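Local coordinates for protein dehydroquinate synthase (Thermus thermophilus, PDB 1UJN) that probably catalyses conversion of the seven-carbon sugar phosphate DAHP to 3-dehydroquinate with release of phosphate, the second step toward chorismate, using NAD and a divalent metal, at residues A63-E68 with L96-G101; V103-L108 with A145-Q150; F175-I180 with A208-V213. One frame throughout, in Å; residues are numbered along the deposited sequence.

Interaction 1: A63-E68 with L96-G101; sequences AAKSLE and LTDLGG
Lys-65 and Asp-98 form the polar half of this contact, a salt bridge of 2.7 Å from NZ to OD1. The amine comes to the anti side of OD1 and lies 25° out of the carboxylate plane. A bend in the lysine chain (chi3 58°) turns its end onto the aspartate, with CE passing 3.8 Å from Asp-98 CB. NZ is also hydrogen-bonded to Asn-141 OD1, so two acceptors fix the ammonium group. Beside it lies the packing half, where Leu-99 sets both methyls against the backbone oxygen of Ala-64: CD2 is 3.2 Å and CD1 3.4 Å from that O. Ala-64 CB reaches the same branch more loosely, 4.3 Å from Leu-99 CD2.

The next shell sets the backbone. Lys-65 is the centre of an inverse gamma turn, closed by a weak bond from Ser-66 N to Ala-64 O, and Ser-66 then N-caps helix 67-80 through OG to Val-69 N. The side chains of Lys-65 and Asp-98 lie about 6 Å from those of Lys-140 and Lys-131, respectively, both predicted to bind NAD. The contact thus joins the turn leading into helix 67-80 to helix 94-106, with strand 131-136 against both segments through Asn-135 on Lys-65 and Ile-134 on Leu-99, while Leu-96 packs on strand 31-36.

Interaction 2: V103-L108 with A145-Q150; sequences VAATYL and AFHFPQ
The imidazole of His-147 lies against the last turn of helix 94-106, and Ala-105 supplies most of the surface it meets. Ala-105 CA sits over one ring face in a CH-pi contact, 3.7 Å from the centroid and 21° off the ring normal. Its methyl presses on the root of the histidine, CB to CB at 3.5 Å, and Ala-105 N is 3.4 Å from His-147 CD2. With CG anti to the backbone N (chi1 -169°), the ring is carried across the helix surface, where NE2 hydrogen-bonds to Val-111 O; this bond fixes the ring's rotation. Tyr-113 also meets the imidazole, the two planes at about 30°. With an alanine in place of His-147, the surface of Ala-105 would probably face a gap and Val-111 O would lose its imidazole mate.

Packing thins to either end of this core. Ala-104 CB is 4.0 Å from His-147 CD2, and a single methyl pair, Ala-105 CB to Ala-145 CB at 3.8 Å, extends the contact along the strand. The next side chain, Phe-146, points away from the helix on the exposed side, where it packs on Arg-109 of the second subunit. The helix end also meets that subunit, Thr-106 packing on its Phe-102. Within the Rossmann-like N-terminal domain, the contact links helix 94-106 to strand 144-146, which pairs antiparallel with strand 131-136, while strand 112-117 flanks both segments through Tyr-113.

Interaction 3: F175-I180 with A208-V213; sequences FKHGLI and AVKVRV
Lys-210 NZ is gripped by two partners beyond the contact, the carboxylate of Asp-125 in a salt bridge and Val-128 O in a hydrogen bond. The extended lysine chain leads its amine away from helix 175-180, so it is the base of the side chain that touches: CB lies 3.8 Å from His-177 CE1, approaching the imidazole obliquely. The ring nitrogen ND1 hydrogen-bonds to Ala-206 O, one turn back on the helix of Lys-210, and this holds the ring against helix 208-213. Val-209 fills the space at its root, CG1 standing 3.7 Å from His-177 CB. A chi1 of 176° swings this methyl across to the neighbouring helix.

The two segments belong to the helical C-terminal domain, and their axes pass 9.9 Å apart at a crossing angle of 48°. One turn further on, Ile-180 and Val-213 continue the apolar seam with a looser touch, CG2 to CG2 at 4.4 Å. Lys-176, on the same helix as His-177, forms a salt bridge with Glu-173, which is predicted to bind zinc together with His-231 and His-247.

Along the chain the three contacts come in series, each closing before the next opens. Interactions 1 and 2 share helix 94-106 and the N-terminal domain; their centres are about 12 Å apart, and they touch where Gly-101 O lies 3.7 Å from His-147 CD2. Strands 131-136 and 144-146, an antiparallel pair, run against this helix at successive points, beside lysines predicted to bind NAD. Interaction 3 belongs to the C-terminal domain, its centre about 26 Å from that of interaction 1 and about 25 Å from that of interaction 2. It lies close to the predicted zinc ligand Glu-173, consistent with an active site formed between the nucleotide-binding and metal-binding domains.

Interaction 1: A63-E68 with L96-G101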
# COMPACT_ATOMS: atom_id res chain seq x y z
N ALA A 63 7.89 18.90 -4.04
CA ALA A 63 6.48 19.30 -4.12
C ALA A 63 5.63 18.21 -4.77
O ALA A 63 4.43 18.13 -4.53
CB ALA A 63 6.35 20.61 -4.90
N ALA A 64 6.26 17.37 -5.59
CA ALA A 64 5.55 16.28 -6.26
C ALA A 64 5.18 15.17 -5.29
O ALA A 64 4.27 14.38 -5.55
CB ALA A 64 6.40 15.72 -7.39
N LYS A 65 5.91 15.09 -4.18
CA LYS A 65 5.66 14.06 -3.18
C LYS A 65 4.73 14.58 -2.09
O LYS A 65 5.12 14.72 -0.93
CB LYS A 65 6.99 13.58 -2.58
CG LYS A 65 7.83 12.80 -3.58
CD LYS A 65 9.23 12.49 -3.06
CE LYS A 65 9.22 11.69 -1.76
NZ LYS A 65 10.61 11.30 -1.37
N SER A 66 3.48 14.85 -2.48
CA SER A 66 2.48 15.38 -1.57
C SER A 66 1.14 14.67 -1.75
O SER A 66 0.89 14.05 -2.78
CB SER A 66 2.28 16.87 -1.82
OG SER A 66 1.63 17.07 -3.07
N LEU A 67 0.28 14.80 -0.75
CA LEU A 67 -1.05 14.19 -0.80
C LEU A 67 -1.87 14.78 -1.93
O LEU A 67 -2.67 14.09 -2.56
CB LEU A 67 -1.78 14.40 0.53
CG LEU A 67 -1.32 13.55 1.72
CD1 LEU A 67 -1.86 14.13 3.02
CD2 LEU A 67 -1.81 12.12 1.52
N GLU A 68 -1.67 16.07 -2.19
CA GLU A 68 -2.42 16.73 -3.25
C GLU A 68 -2.08 16.18 -4.63
O GLU A 68 -2.98 15.89 -5.42
CB GLU A 68 -2.16 18.24 -3.23
CG GLU A 68 -2.99 18.99 -4.25
CD GLU A 68 -4.48 18.70 -4.11
OE1 GLU A 68 -5.08 19.14 -3.10
OE2 GLU A 68 -5.04 18.03 -5.00
N LEU A 96 9.85 11.49 -8.73
CA LEU A 96 8.82 10.97 -9.64
C LEU A 96 8.60 9.49 -9.43
O LEU A 96 7.46 9.03 -9.46
CB LEU A 96 9.20 11.23 -11.10
CG LEU A 96 8.43 12.33 -11.84
CD1 LEU A 96 6.96 11.95 -11.94
CD2 LEU A 96 8.59 13.67 -11.11
N THR A 97 9.67 8.73 -9.21
CA THR A 97 9.49 7.30 -9.00
C THR A 97 8.89 7.07 -7.62
O THR A 97 8.13 6.12 -7.43
CB THR A 97 10.81 6.51 -9.17
OG1 THR A 97 11.87 7.17 -8.47
CG2 THR A 97 11.17 6.40 -10.64
N ASP A 98 9.22 7.93 -6.66
CA ASP A 98 8.67 7.82 -5.31
C ASP A 98 7.15 8.00 -5.39
O ASP A 98 6.38 7.17 -4.90
CB ASP A 98 9.27 8.89 -4.39
CG ASP A 98 10.62 8.49 -3.82
OD1 ASP A 98 11.26 9.33 -3.15
OD2 ASP A 98 11.05 7.34 -4.02
N LEU A 99 6.72 9.10 -6.01
CA LEU A 99 5.30 9.39 -6.16
C LEU A 99 4.61 8.38 -7.07
O LEU A 99 3.62 7.76 -6.68
CB LEU A 99 5.12 10.80 -6.74
CG LEU A 99 3.69 11.15 -7.16
CD1 LEU A 99 2.82 11.34 -5.92
CD2 LEU A 99 3.70 12.41 -8.00
N GLY A 100 5.15 8.21 -8.28
CA GLY A 100 4.58 7.27 -9.24
C GLY A 100 4.52 5.83 -8.76
O GLY A 100 3.57 5.11 -9.06
N GLY A 101 5.55 5.40 -8.03
CA GLY A 101 5.56 4.04 -7.52
C GLY A 101 4.48 3.84 -6.47
O GLY A 101 3.88 2.77 -6.39

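Interaction 2: V103-L108 with A145-Q150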
# COMPACT_ATOMS: atom_id res chain seq x y z
N VAL A 103 1.65 5.62 -6.31
CA VAL A 103 0.37 5.67 -7.01
C VAL A 103 0.11 4.27 -7.58
O VAL A 103 -0.99 3.74 -7.45
CB VAL A 103 0.42 6.70 -8.16
CG1 VAL A 103 -0.78 6.51 -9.10
CG2 VAL A 103 0.39 8.12 -7.58
N ALA A 104 1.12 3.67 -8.20
CA ALA A 104 0.97 2.32 -8.75
C ALA A 104 0.67 1.29 -7.66
O ALA A 104 -0.12 0.37 -7.87
CB ALA A 104 2.24 1.91 -9.49
N ALA A 105 1.31 1.45 -6.51
CA ALA A 105 1.11 0.52 -5.41
C ALA A 105 -0.30 0.55 -4.84
O ALA A 105 -0.75 -0.44 -4.28
CB ALA A 105 2.11 0.81 -4.29
N THR A 106 -0.99 1.67 -5.00
CA THR A 106 -2.31 1.81 -4.41
C THR A 106 -3.51 1.97 -5.33
O THR A 106 -4.64 1.78 -4.89
CB THR A 106 -2.30 2.96 -3.39
OG1 THR A 106 -1.92 4.18 -4.05
CG2 THR A 106 -1.29 2.66 -2.27
N TYR A 107 -3.27 2.34 -6.59
CA TYR A 107 -4.38 2.50 -7.53
C TYR A 107 -4.99 1.10 -7.71
O TYR A 107 -4.28 0.16 -8.08
CB TYR A 107 -3.87 3.02 -8.88
CG TYR A 107 -4.97 3.19 -9.92
CD1 TYR A 107 -6.01 4.10 -9.71
CD2 TYR A 107 -4.99 2.42 -11.08
CE1 TYR A 107 -7.04 4.23 -10.64
CE2 TYR A 107 -6.02 2.54 -12.02
CZ TYR A 107 -7.05 3.45 -11.78
OH TYR A 107 -8.08 3.59 -12.69
N LEU A 108 -6.29 0.98 -7.43
CA LEU A 108 -7.00 -0.30 -7.52
C LEU A 108 -6.29 -1.38 -6.69
O LEU A 108 -6.36 -2.57 -6.99
CB LEU A 108 -7.11 -0.75 -8.98
CG LEU A 108 -7.85 0.23 -9.90
CD1 LEU A 108 -7.87 -0.30 -11.33
CD2 LEU A 108 -9.27 0.46 -9.39
N ALA A 145 4.79 2.86 0.41
CA ALA A 145 4.58 1.44 0.20
C ALA A 145 5.80 0.81 -0.44
O ALA A 145 6.52 1.46 -1.19
CB ALA A 145 3.38 1.24 -0.72
N PHE A 146 6.04 -0.45 -0.11
CA PHE A 146 7.13 -1.17 -0.75
C PHE A 146 6.46 -1.79 -1.97
O PHE A 146 5.60 -2.67 -1.84
CB PHE A 146 7.71 -2.24 0.18
CG PHE A 146 8.61 -1.68 1.24
CD1 PHE A 146 8.16 -1.53 2.54
CD2 PHE A 146 9.90 -1.27 0.92
CE1 PHE A 146 8.99 -0.98 3.52
CE2 PHE A 146 10.74 -0.71 1.88
CZ PHE A 146 10.28 -0.57 3.19
N HIS A 147 6.82 -1.29 -3.15
CA HIS A 147 6.24 -1.77 -4.39
C HIS A 147 7.37 -1.74 -5.42
O HIS A 147 7.93 -0.69 -5.72
CB HIS A 147 5.10 -0.84 -4.81
CG HIS A 147 4.27 -1.38 -5.93
ND1 HIS A 147 3.76 -2.66 -5.93
CD2 HIS A 147 3.85 -0.81 -7.09
CE1 HIS A 147 3.06 -2.86 -7.03
NE2 HIS A 147 3.10 -1.75 -7.75
N PHE A 148 7.70 -2.92 -5.94
CA PHE A 148 8.80 -3.05 -6.89
C PHE A 148 8.39 -2.88 -8.33
O PHE A 148 7.32 -3.32 -8.74
CB PHE A 148 9.48 -4.40 -6.73
CG PHE A 148 9.99 -4.66 -5.35
CD1 PHE A 148 9.14 -5.17 -4.37
CD2 PHE A 148 11.29 -4.34 -5.00
CE1 PHE A 148 9.59 -5.35 -3.07
CE2 PHE A 148 11.75 -4.52 -3.70
CZ PHE A 148 10.89 -5.02 -2.73
N PRO A 149 9.25 -2.23 -9.13
CA PRO A 149 8.94 -2.03 -10.54
C PRO A 149 9.04 -3.37 -11.27
O PRO A 149 9.69 -4.30 -10.80
CB PRO A 149 10.01 -1.05 -11.00
CG PRO A 149 11.19 -1.41 -10.16
CD PRO A 149 10.57 -1.66 -8.78
N GLN A 150 8.37 -3.44 -12.41
CA GLN A 150 8.36 -4.63 -13.23
C GLN A 150 9.63 -4.60 -14.08
O GLN A 150 10.03 -5.60 -14.69
CB GLN A 150 7.12 -4.60 -14.12
CG GLN A 150 6.85 -5.84 -14.90
CD GLN A 150 5.51 -5.76 -15.59
OE1 GLN A 150 4.52 -6.32 -15.12
NE2 GLN A 150 5.49 -5.08 -16.74

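Interaction 3: F175-I180 with A208-V213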
# COMPACT_ATOMS: atom_id res chain seq x y z
N PHE A 175 29.66 6.15 -4.65
CA PHE A 175 30.87 6.21 -3.85
C PHE A 175 30.60 5.50 -2.53
O PHE A 175 31.42 4.73 -2.03
CB PHE A 175 31.24 7.67 -3.58
CG PHE A 175 32.52 7.85 -2.82
CD1 PHE A 175 33.72 8.10 -3.49
CD2 PHE A 175 32.54 7.77 -1.44
CE1 PHE A 175 34.91 8.28 -2.79
CE2 PHE A 175 33.73 7.94 -0.72
CZ PHE A 175 34.91 8.20 -1.40
N LYS A 176 29.43 5.77 -1.96
CA LYS A 176 29.02 5.16 -0.70
C LYS A 176 28.99 3.63 -0.84
O LYS A 176 29.46 2.91 0.04
CB LYS A 176 27.64 5.68 -0.30
CG LYS A 176 27.15 5.21 1.06
CD LYS A 176 25.69 5.57 1.26
CE LYS A 176 24.80 4.78 0.31
NZ LYS A 176 23.35 5.03 0.55
N HIS A 177 28.43 3.15 -1.95
CA HIS A 177 28.37 1.70 -2.19
C HIS A 177 29.79 1.15 -2.26
O HIS A 177 30.05 0.01 -1.86
CB HIS A 177 27.67 1.38 -3.52
CG HIS A 177 26.22 1.75 -3.54
ND1 HIS A 177 25.47 1.75 -4.70
CD2 HIS A 177 25.38 2.13 -2.55
CE1 HIS A 177 24.23 2.12 -4.42
NE2 HIS A 177 24.15 2.36 -3.12
N GLY A 178 30.71 1.96 -2.78
CA GLY A 178 32.10 1.55 -2.89
C GLY A 178 32.68 1.27 -1.52
O GLY A 178 33.36 0.25 -1.31
N LEU A 179 32.41 2.16 -0.57
CA LEU A 179 32.90 1.99 0.79
C LEU A 179 32.24 0.79 1.46
O LEU A 179 32.88 0.06 2.22
CB LEU A 179 32.63 3.26 1.61
CG LEU A 179 33.37 4.53 1.18
CD1 LEU A 179 32.90 5.70 2.03
CD2 LEU A 179 34.87 4.32 1.33
N ILE A 180 30.96 0.59 1.18
CA ILE A 180 30.21 -0.51 1.77
C ILE A 180 30.67 -1.88 1.26
O ILE A 180 30.88 -2.81 2.04
CB ILE A 180 28.70 -0.37 1.49
CG1 ILE A 180 28.16 0.87 2.20
CG2 ILE A 180 27.96 -1.61 1.97
CD1 ILE A 180 26.70 1.16 1.91
N ALA A 208 24.77 -2.76 -9.11
CA ALA A 208 25.05 -4.15 -8.74
C ALA A 208 25.37 -4.29 -7.26
O ALA A 208 25.03 -5.31 -6.64
CB ALA A 208 26.20 -4.68 -9.59
N VAL A 209 26.02 -3.29 -6.67
CA VAL A 209 26.36 -3.36 -5.25
C VAL A 209 25.11 -3.31 -4.37
O VAL A 209 25.00 -4.06 -3.40
CB VAL A 209 27.33 -2.24 -4.83
CG1 VAL A 209 27.56 -2.29 -3.32
CG2 VAL A 209 28.64 -2.39 -5.57
N LYS A 210 24.17 -2.42 -4.69
CA LYS A 210 22.97 -2.33 -3.88
C LYS A 210 22.13 -3.59 -4.06
O LYS A 210 21.45 -4.02 -3.13
CB LYS A 210 22.13 -1.09 -4.24
CG LYS A 210 20.95 -0.91 -3.29
CD LYS A 210 20.22 0.42 -3.45
CE LYS A 210 19.12 0.54 -2.41
NZ LYS A 210 18.29 1.78 -2.53
N VAL A 211 22.18 -4.19 -5.24
CA VAL A 211 21.43 -5.41 -5.47
C VAL A 211 21.92 -6.51 -4.53
O VAL A 211 21.13 -7.17 -3.86
CB VAL A 211 21.56 -5.91 -6.93
CG1 VAL A 211 20.98 -7.31 -7.05
CG2 VAL A 211 20.83 -4.96 -7.88
N ARG A 212 23.24 -6.70 -4.47
CA ARG A 212 23.82 -7.74 -3.61
C ARG A 212 23.51 -7.56 -2.13
O ARG A 212 23.01 -8.48 -1.47
CB ARG A 212 25.34 -7.79 -3.78
CG ARG A 212 25.81 -8.30 -5.13
CD ARG A 212 27.21 -8.88 -5.02
NE ARG A 212 28.18 -7.90 -4.55
CZ ARG A 212 28.62 -6.87 -5.27
NH1 ARG A 212 28.18 -6.69 -6.51
NH2 ARG A 212 29.50 -6.02 -4.75
N VAL A 213 23.81 -6.38 -1.61
CA VAL A 213 23.56 -6.08 -0.20
C VAL A 213 22.10 -6.29 0.17
O VAL A 213 21.79 -6.83 1.24
CB VAL A 213 23.95 -4.63 0.12
CG1 VAL A 213 23.66 -4.34 1.58
CG2 VAL A 213 25.41 -4.40 -0.20